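Putative amidohydrolase/peptidase (Burkholderia cenocepacia, PDB 4WJB) is a zinc-binding member of the peptidase M20 family that probably hydrolyses carbon-nitrogen bonds other than peptide bonds, such as those of linear amidines or carbamoyl-amino acids. Local coordinates at residues T242-M245 against A246-R249; A251-G254 against A255-I259; P303-A306 against V307-E310; R316-L319 against A320-D324. All blocks are in the same frame, centred on the assembly; numbering follows the deposited sequence.

Contact 1 of 4, residues T242-M245 against A246-R249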
loop_
_atom_site.group_PDB
_atom_site.type_symbol
_atom_site.label_atom_id
_atom_site.label_comp_id
_atom_site.label_asym_id
_atom_site.label_seq_id
_atom_site.Cartn_x
_atom_site.Cartn_y
_atom_site.Cartn_z
ATOM N N THR A 242 -20.173 1.296 -10.872
ATOM C CA THR A 242 -21.444 1.986 -10.681
ATOM C C THR A 242 -21.279 3.417 -10.176
ATOM O O THR A 242 -22.261 4.148 -10.050
ATOM C CB THR A 242 -22.343 1.225 -9.691
ATOM O OG1 THR A 242 -21.644 1.052 -8.453
ATOM C CG2 THR A 242 -22.722 -0.142 -10.250
ATOM N N THR A 243 -20.042 3.815 -9.888
ATOM C CA THR A 243 -19.781 5.135 -9.320
ATOM C C THR A 243 -19.033 6.056 -10.284
ATOM O O THR A 243 -17.829 5.896 -10.490
ATOM C CB THR A 243 -18.955 5.038 -8.018
ATOM O OG1 THR A 243 -19.527 4.053 -7.148
ATOM C CG2 THR A 243 -18.926 6.381 -7.312
ATOM N N PRO A 244 -19.744 7.031 -10.872
ATOM C CA PRO A 244 -19.113 8.031 -11.741
ATOM C C PRO A 244 -18.021 8.806 -11.010
ATOM O O PRO A 244 -18.121 9.002 -9.799
ATOM C CB PRO A 244 -20.271 8.957 -12.115
ATOM C CG PRO A 244 -21.497 8.117 -11.948
ATOM C CD PRO A 244 -21.202 7.215 -10.785
ATOM N N MET A 245 -17.003 9.239 -11.748
ATOM C CA MET A 245 -15.872 9.964 -11.181
ATOM C C MET A 245 -16.320 11.125 -10.292
ATOM O O MET A 245 -15.787 11.325 -9.203
ATOM C CB MET A 245 -14.970 10.478 -12.305
ATOM C CG MET A 245 -14.570 9.408 -13.308
ATOM S SD MET A 245 -13.600 8.079 -12.562
ATOM C CE MET A 245 -12.071 8.934 -12.137
ATOM N N ALA A 246 -17.323 11.866 -10.749
ATOM C CA ALA A 246 -17.799 13.047 -10.034
ATOM C C ALA A 246 -18.379 12.741 -8.650
ATOM O O ALA A 246 -18.515 13.642 -7.825
ATOM C CB ALA A 246 -18.837 13.777 -10.877
ATOM N N PHE A 247 -18.719 11.479 -8.395
ATOM C CA PHE A 247 -19.302 11.092 -7.108
ATOM C C PHE A 247 -18.252 10.561 -6.131
ATOM O O PHE A 247 -18.549 10.328 -4.959
ATOM C CB PHE A 247 -20.381 10.017 -7.295
ATOM C CG PHE A 247 -21.573 10.465 -8.098
ATOM C CD1 PHE A 247 -21.743 11.793 -8.454
ATOM C CD2 PHE A 247 -22.538 9.544 -8.489
ATOM C CE1 PHE A 247 -22.846 12.194 -9.195
ATOM C CE2 PHE A 247 -23.640 9.938 -9.229
ATOM C CZ PHE A 247 -23.795 11.266 -9.581
ATOM N N ARG A 248 -17.032 10.369 -6.617
ATOM C CA ARG A 248 -16.025 9.613 -5.877
ATOM C C ARG A 248 -15.301 10.390 -4.779
ATOM O O ARG A 248 -15.020 11.582 -4.914
ATOM C CB ARG A 248 -14.992 9.050 -6.853
ATOM C CG ARG A 248 -15.584 8.100 -7.878
ATOM C CD ARG A 248 -14.499 7.411 -8.670
ATOM N NE ARG A 248 -15.043 6.382 -9.551
ATOM C CZ ARG A 248 -14.293 5.492 -10.190
ATOM N NH1 ARG A 248 -12.974 5.505 -10.037
ATOM N NH2 ARG A 248 -14.855 4.582 -10.969
ATOM N N ARG A 249 -15.013 9.682 -3.692
ATOM C CA ARG A 249 -14.156 10.170 -2.623
ATOM C C ARG A 249 -13.003 9.186 -2.474
ATOM O O ARG A 249 -12.934 8.425 -1.508
ATOM C CB ARG A 249 -14.926 10.313 -1.309
ATOM C CG ARG A 249 -16.024 11.369 -1.339
ATOM C CD ARG A 249 -15.443 12.750 -1.592
ATOM N NE ARG A 249 -16.451 13.804 -1.509
ATOM C CZ ARG A 249 -17.139 14.266 -2.549
ATOM N NH1 ARG A 249 -16.936 13.768 -3.761
ATOM N NH2 ARG A 249 -18.031 15.229 -2.375
#

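Contact 2 of 4, residues A251-G254 against A255-I259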
loop_
_atom_site.group_PDB
_atom_site.type_symbol
_atom_site.label_atom_id
_atom_site.label_comp_id
_atom_site.label_asym_id
_atom_site.label_seq_id
_atom_site.Cartn_x
_atom_site.Cartn_y
_atom_site.Cartn_z
ATOM N N ALA A 251 -9.693 7.837 -1.561
ATOM C CA ALA A 251 -8.636 8.094 -0.584
ATOM C C ALA A 251 -7.241 7.821 -1.141
ATOM O O ALA A 251 -6.262 8.447 -0.721
ATOM C CB ALA A 251 -8.871 7.261 0.671
ATOM N N LEU A 252 -7.139 6.888 -2.082
ATOM C CA LEU A 252 -5.832 6.543 -2.640
ATOM C C LEU A 252 -5.328 7.620 -3.597
ATOM O O LEU A 252 -4.127 7.874 -3.675
ATOM C CB LEU A 252 -5.882 5.188 -3.348
ATOM C CG LEU A 252 -4.557 4.696 -3.937
ATOM C CD1 LEU A 252 -3.439 4.718 -2.892
ATOM C CD2 LEU A 252 -4.718 3.304 -4.503
ATOM N N VAL A 253 -6.241 8.257 -4.323
ATOM C CA VAL A 253 -5.848 9.348 -5.208
ATOM C C VAL A 253 -5.363 10.530 -4.371
ATOM O O VAL A 253 -4.392 11.198 -4.725
ATOM C CB VAL A 253 -7.000 9.795 -6.132
ATOM C CG1 VAL A 253 -6.597 11.045 -6.903
ATOM C CG2 VAL A 253 -7.380 8.672 -7.096
ATOM N N GLY A 254 -6.031 10.768 -3.247
ATOM C CA GLY A 254 -5.607 11.793 -2.314
ATOM C C GLY A 254 -4.196 11.534 -1.820
ATOM O O GLY A 254 -3.370 12.445 -1.774
ATOM N N ALA A 255 -3.924 10.282 -1.462
ATOM C CA ALA A 255 -2.607 9.879 -1.003
ATOM C C ALA A 255 -1.571 10.082 -2.103
ATOM O O ALA A 255 -0.478 10.574 -1.842
ATOM C CB ALA A 255 -2.623 8.431 -0.545
ATOM N N ALA A 256 -1.930 9.713 -3.331
ATOM C CA ALA A 256 -1.043 9.885 -4.480
ATOM C C ALA A 256 -0.612 11.338 -4.625
ATOM O O ALA A 256 0.566 11.626 -4.843
ATOM C CB ALA A 256 -1.722 9.406 -5.752
ATOM N N ARG A 257 -1.572 12.250 -4.499
ATOM C CA ARG A 257 -1.281 13.676 -4.543
ATOM C C ARG A 257 -0.266 14.069 -3.469
ATOM O O ARG A 257 0.640 14.857 -3.729
ATOM C CB ARG A 257 -2.564 14.494 -4.370
ATOM C CG ARG A 257 -3.574 14.322 -5.486
ATOM C CD ARG A 257 -4.859 15.087 -5.175
ATOM N NE ARG A 257 -5.907 14.831 -6.160
ATOM C CZ ARG A 257 -6.222 15.659 -7.151
ATOM N NH1 ARG A 257 -5.569 16.808 -7.294
ATOM N NH2 ARG A 257 -7.193 15.344 -7.999
ATOM N N MET A 258 -0.421 13.519 -2.268
ATOM C CA MET A 258 0.467 13.853 -1.157
ATOM C C MET A 258 1.857 13.242 -1.336
ATOM O O MET A 258 2.863 13.861 -0.990
ATOM C CB MET A 258 -0.134 13.392 0.174
ATOM C CG MET A 258 -1.397 14.126 0.580
ATOM S SD MET A 258 -1.196 15.916 0.596
ATOM C CE MET A 258 0.129 16.108 1.785
ATOM N N ILE A 259 1.899 12.023 -1.864
ATOM C CA ILE A 259 3.158 11.330 -2.121
ATOM C C ILE A 259 3.996 12.120 -3.124
ATOM O O ILE A 259 5.202 12.316 -2.932
ATOM C CB ILE A 259 2.907 9.895 -2.643
ATOM C CG1 ILE A 259 2.271 9.041 -1.547
ATOM C CG2 ILE A 259 4.199 9.249 -3.119
ATOM C CD1 ILE A 259 1.797 7.680 -2.019
#

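Contact 3 of 4, residues P303-A306 against V307-E310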
loop_
_atom_site.group_PDB
_atom_site.type_symbol
_atom_site.label_atom_id
_atom_site.label_comp_id
_atom_site.label_asym_id
_atom_site.label_seq_id
_atom_site.Cartn_x
_atom_site.Cartn_y
_atom_site.Cartn_z
ATOM N N PRO A 303 19.567 18.878 8.157
ATOM C CA PRO A 303 20.449 19.360 9.228
ATOM C C PRO A 303 19.978 20.664 9.875
ATOM O O PRO A 303 20.544 21.077 10.887
ATOM C CB PRO A 303 21.783 19.580 8.508
ATOM C CG PRO A 303 21.394 19.852 7.079
ATOM C CD PRO A 303 20.217 18.939 6.835
ATOM N N ASP A 304 18.969 21.308 9.293
ATOM C CA ASP A 304 18.495 22.601 9.784
ATOM C C ASP A 304 17.081 22.478 10.342
ATOM O O ASP A 304 16.149 22.132 9.612
ATOM C CB ASP A 304 18.537 23.643 8.657
ATOM C CG ASP A 304 18.291 25.065 9.145
ATOM O OD1 ASP A 304 17.699 25.256 10.229
ATOM O OD2 ASP A 304 18.691 26.007 8.427
ATOM N N ASP A 305 16.915 22.777 11.628
ATOM C CA ASP A 305 15.602 22.673 12.263
ATOM C C ASP A 305 14.605 23.684 11.696
ATOM O O ASP A 305 13.402 23.426 11.674
ATOM C CB ASP A 305 15.715 22.858 13.779
ATOM C CG ASP A 305 15.162 21.674 14.548
ATOM O OD1 ASP A 305 14.686 20.714 13.904
ATOM O OD2 ASP A 305 15.195 21.701 15.794
ATOM N N ALA A 306 15.104 24.833 11.249
ATOM C CA ALA A 306 14.249 25.845 10.635
ATOM C C ALA A 306 13.627 25.314 9.349
ATOM O O ALA A 306 12.448 25.546 9.079
ATOM C CB ALA A 306 15.035 27.117 10.359
ATOM N N VAL A 307 14.428 24.601 8.561
ATOM C CA VAL A 307 13.940 23.967 7.340
ATOM C C VAL A 307 12.915 22.877 7.664
ATOM O O VAL A 307 11.885 22.765 6.998
ATOM C CB VAL A 307 15.099 23.367 6.511
ATOM C CG1 VAL A 307 14.569 22.454 5.410
ATOM C CG2 VAL A 307 15.957 24.481 5.926
ATOM N N LEU A 308 13.196 22.083 8.693
ATOM C CA LEU A 308 12.251 21.068 9.148
ATOM C C LEU A 308 10.926 21.706 9.560
ATOM O O LEU A 308 9.858 21.142 9.321
ATOM C CB LEU A 308 12.845 20.259 10.307
ATOM C CG LEU A 308 13.929 19.250 9.914
ATOM C CD1 LEU A 308 14.518 18.578 11.145
ATOM C CD2 LEU A 308 13.386 18.202 8.944
ATOM N N ASP A 309 10.997 22.886 10.172
ATOM C CA ASP A 309 9.787 23.624 10.521
ATOM C C ASP A 309 9.018 24.019 9.268
ATOM O O ASP A 309 7.789 23.935 9.231
ATOM C CB ASP A 309 10.119 24.872 11.339
ATOM C CG ASP A 309 10.459 24.551 12.778
ATOM O OD1 ASP A 309 10.182 23.418 13.223
ATOM O OD2 ASP A 309 11.004 25.439 13.468
ATOM N N GLU A 310 9.743 24.448 8.241
ATOM C CA GLU A 310 9.110 24.850 6.985
ATOM C C GLU A 310 8.490 23.653 6.271
ATOM O O GLU A 310 7.411 23.761 5.677
ATOM C CB GLU A 310 10.119 25.549 6.074
ATOM C CG GLU A 310 10.712 26.816 6.674
ATOM C CD GLU A 310 11.528 27.614 5.673
ATOM O OE1 GLU A 310 11.542 27.242 4.480
ATOM O OE2 GLU A 310 12.148 28.619 6.079
#

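Contact 4 of 4, residues R316-L319 against A320-D324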
loop_
_atom_site.group_PDB
_atom_site.type_symbol
_atom_site.label_atom_id
_atom_site.label_comp_id
_atom_site.label_asym_id
_atom_site.label_seq_id
_atom_site.Cartn_x
_atom_site.Cartn_y
_atom_site.Cartn_z
ATOM N N ARG A 316 1.551 20.167 6.174
ATOM C CA ARG A 316 0.262 20.368 6.823
ATOM C C ARG A 316 -0.651 21.281 6.008
ATOM O O ARG A 316 -1.864 21.078 5.969
ATOM C CB ARG A 316 0.458 20.939 8.231
ATOM C CG ARG A 316 1.105 19.960 9.200
ATOM C CD ARG A 316 1.389 20.601 10.558
ATOM N NE ARG A 316 1.974 19.643 11.492
ATOM C CZ ARG A 316 1.260 18.863 12.297
ATOM N NH1 ARG A 316 -0.062 18.932 12.283
ATOM N NH2 ARG A 316 1.866 18.013 13.117
ATOM N N ALA A 317 -0.065 22.280 5.356
ATOM C CA ALA A 317 -0.840 23.207 4.539
ATOM C C ALA A 317 -1.401 22.510 3.305
ATOM O O ALA A 317 -2.572 22.677 2.965
ATOM C CB ALA A 317 0.011 24.401 4.132
ATOM N N GLU A 318 -0.563 21.722 2.640
ATOM C CA GLU A 318 -0.983 21.043 1.423
ATOM C C GLU A 318 -1.976 19.930 1.735
ATOM O O GLU A 318 -2.905 19.692 0.964
ATOM C CB GLU A 318 0.220 20.483 0.666
ATOM C CG GLU A 318 -0.130 19.794 -0.655
ATOM C CD GLU A 318 -0.661 20.750 -1.715
ATOM O OE1 GLU A 318 -0.673 21.980 -1.490
ATOM O OE2 GLU A 318 -1.068 20.271 -2.792
ATOM N N LEU A 319 -1.783 19.256 2.866
ATOM C CA LEU A 319 -2.718 18.223 3.293
ATOM C C LEU A 319 -4.118 18.814 3.456
ATOM O O LEU A 319 -5.105 18.232 3.003
ATOM C CB LEU A 319 -2.258 17.572 4.596
ATOM C CG LEU A 319 -3.101 16.381 5.056
ATOM C CD1 LEU A 319 -3.030 15.267 4.027
ATOM C CD2 LEU A 319 -2.656 15.884 6.423
ATOM N N ALA A 320 -4.189 19.983 4.088
ATOM C CA ALA A 320 -5.455 20.684 4.273
ATOM C C ALA A 320 -6.073 21.087 2.937
ATOM O O ALA A 320 -7.288 20.968 2.741
ATOM C CB ALA A 320 -5.258 21.905 5.148
ATOM N N ARG A 321 -5.233 21.563 2.024
ATOM C CA ARG A 321 -5.687 21.964 0.697
ATOM C C ARG A 321 -6.258 20.769 -0.065
ATOM O O ARG A 321 -7.287 20.878 -0.730
ATOM C CB ARG A 321 -4.539 22.594 -0.098
ATOM C CG ARG A 321 -4.942 23.821 -0.907
ATOM C CD ARG A 321 -4.183 23.896 -2.221
ATOM N NE ARG A 321 -4.573 22.815 -3.120
ATOM C CZ ARG A 321 -3.722 22.090 -3.839
ATOM N NH1 ARG A 321 -2.420 22.331 -3.772
ATOM N NH2 ARG A 321 -4.171 21.124 -4.629
ATOM N N VAL A 322 -5.586 19.629 0.044
ATOM C CA VAL A 322 -6.007 18.423 -0.656
ATOM C C VAL A 322 -7.302 17.862 -0.074
ATOM O O VAL A 322 -8.202 17.464 -0.816
ATOM C CB VAL A 322 -4.909 17.343 -0.617
ATOM C CG1 VAL A 322 -5.456 15.994 -1.054
ATOM C CG2 VAL A 322 -3.741 17.755 -1.499
ATOM N N ALA A 323 -7.398 17.838 1.252
ATOM C CA ALA A 323 -8.608 17.363 1.911
ATOM C C ALA A 323 -9.801 18.211 1.489
ATOM O O ALA A 323 -10.869 17.684 1.165
ATOM C CB ALA A 323 -8.442 17.387 3.418
ATOM N N ASP A 324 -9.604 19.527 1.482
ATOM C CA ASP A 324 -10.624 20.470 1.034
ATOM C C ASP A 324 -11.073 20.192 -0.400
ATOM O O ASP A 324 -12.266 20.058 -0.672
ATOM C CB ASP A 324 -10.102 21.907 1.146
ATOM C CG ASP A 324 -10.917 22.895 0.323
ATOM O OD1 ASP A 324 -10.597 23.091 -0.870
ATOM O OD2 ASP A 324 -11.876 23.481 0.872
#

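Contact 1 of 4, residues T242-M245 against A246-R249
Arg248 reaches back along the chain and grips the carbonyl oxygen of Thr243 side-on. Its NE donates to Thr243 O at 3.0 Å, with an angle of 160° at the hydrogen. Its NH2 donates to the same Thr243 O at 3.3 Å and is more bent. The oxygen lies in the guanidinium plane, so one acceptor is held by two N-H groups. The third nitrogen, NH1, donates to Thr276 OG1 of the second subunit. The Arg248 chain runs extended from CG to NE, which carries the group this far. The first two torsions of Met245 (chi1 -51°, chi2 -62°) set SD over one guanidinium face, 3.6 Å from Arg248 CZ.

Two backbone bonds close the turn. Phe247 N donates to Pro244 O at 2.9 Å, and Arg248 N to Met245 O at 3.0 Å. Pro244 also packs its CD against Phe247 CD2 at 3.5 Å. Thr243 OG1 is satisfied by His239 O. The Phe247 ring makes a cation-pi contact with Arg212 of the second subunit. These features belong to a short 3-10 turn in the loop between strand 238-239 and helix 251-268, at the dimer interface of the M20 dimerisation domain.

Contact 2 of 4, residues A251-G254 against A255-I259
Four backbone hydrogen bonds join 251-254 to 255-259. Ala256 N donates to Leu252 O at 2.9 Å, and Arg257 N to Val253 O at 3.0 Å. Ala255 N to Ala251 O and Met258 N to Gly254 O are slightly longer, at 3.1 Å and 3.2 Å. All four are i to i+4 bonds of an alpha helix. Asp250 OD1 takes the N-H of Val253 just before them, at the start of the helix.

The polar end of Arg257 reaches across to the second subunit. Its NH2 forms a salt bridge with Glu263 OE2 of that subunit. The chain runs extended from CG to NE and passes Val253, one turn earlier. There Val253 CG1 lies 3.9 Å from Arg257 NE, in an oblique approach. That NE is buried and has no polar partner in the model. Nearer the backbone, Arg257 CG sits 3.3 Å from Val253 O.

Met258 leaves on another side. Its CG packs 3.5 Å from Gly254 O. The bend at chi2 carries the sulfur away from Gly254, and chi3 then turns CE. Leu252 CD1 and Ala255 CB are only loosely apposed, at 4.5 Å.

Helix 251-268 lies between several elements. Leu252 and Ala255 cover Cys294 of strand 289-302. Ile259 meets Val277 and Ile280 of strand 274-283. Met258 packs on helix 305-326, and Ala256 touches Ile259 of the second subunit.

Contact 3 of 4, residues P303-A306 against V307-E310
Val307 packs its CG2 against Asp304 CB at 3.8 Å, and the two side chains cross at about a right angle. These carbons touch beside the backbone bonds. Leu308 N donates to Asp304 O at 3.1 Å. Asp309 N to Asp305 O and Glu310 N to Ala306 O carry the helix on, at 2.9 Å and 3.0 Å. Leu308 is buried. It packs on Phe300 and His302 of strand 289-302, while its CD1 meets Asp305 OD1 at 3.5 Å.

Asp304 is the N-cap of helix 305-326, which is separated from strand 289-302 by two residues in the dimerisation domain. With CG anti to the backbone N (chi1 -170°), its carboxylate reaches forward to the first turn of the helix. OD1 accepts from Ala306 N at 2.8 Å, met from above the carboxylate plane.

The solvent side is looser. Ala306, Asp309 and Glu310 are exposed. Asp305 OD1 and Asp309 OD1 stand 5.3 Å apart, one turn from each other. Both acidic ends are held by Arg227 of strand 217-234, whose NH2 makes a salt bridge to each and probably offsets their like charge. Glu310 runs out extended beyond CG, and its OE1 is hydrogen-bonded to Tyr269 OH.

Contact 4 of 4, residues R316-L319 against A320-D324
Helix 305-326 of the M20 dimerisation domain packs beside helix 251-268 and against strands 217-234 and 329-342. Residues 316-324 form about two and a half of its later turns. Glu318 and Arg321 meet three residues apart, in a salt bridge. Arg321 is exposed, while Glu318 borders Phe261 of helix 251-268. The two side chains lie alongside each other and point the same way. Glu318 CG is anti to the backbone N (chi1 -178°), and a bend at chi2 (67°) brings the carboxylate beside Arg321. The arginine chain bends at chi2 and chi3 to meet it. The carboxylate and guanidinium planes are turned 74° apart, so the groups are far from a flat, two-pronged pairing. A single nitrogen, NH1, makes the close approach. It faces both carboxylate oxygens, OE2 being the nearer.

Under this pair the backbone is regular. Val322 N donates to Glu318 O at 2.8 Å, and Ala323 N to Leu319 O at 2.9 Å. Arg321 N to Ala317 O measures 3.0 Å and Ala320 N to Arg316 O 3.2 Å.

Leu319 and Val322 make the buried, apolar side. Leu319 packs on Val231, Ile332 and Met258, and Val322 also packs on Met258. At the edge, the partly exposed Arg316 lies over Tyr229 and Ile332, and its NE forms a salt bridge with Asp312. The exposed Ala320 and the partly exposed Ala323 add only short side chains. Val322 CG2 is tucked over its own helix, 3.2 Å from Glu318 O. The salt bridge itself runs from Arg321 NH1 to Glu318 OE2 at 2.7 Å.

All four contacts lie in the dimerisation domain, away from the zinc site. Contact 2 is the buried one. Contacts 1 and 3 are at the surface, and contact 4 is partly buried. Contacts 1 and 2 follow each other in sequence and both touch the second subunit, whereas contacts 3 and 4 touch no other chain. Contacts 3 and 4 share helix 305-326, with centres about 20 Å apart. Contact 4 meets contact 2 directly, where Met258 SD lies 3.8 Å from Val322 CG2. Chemistry follows place: an arginine gripping a loop carbonyl in contact 1, apolar helix packing with one arginine bridged to the second subunit in contact 2, an acidic helix start in contact 3, and an intrahelical salt bridge at the edge of contact 4.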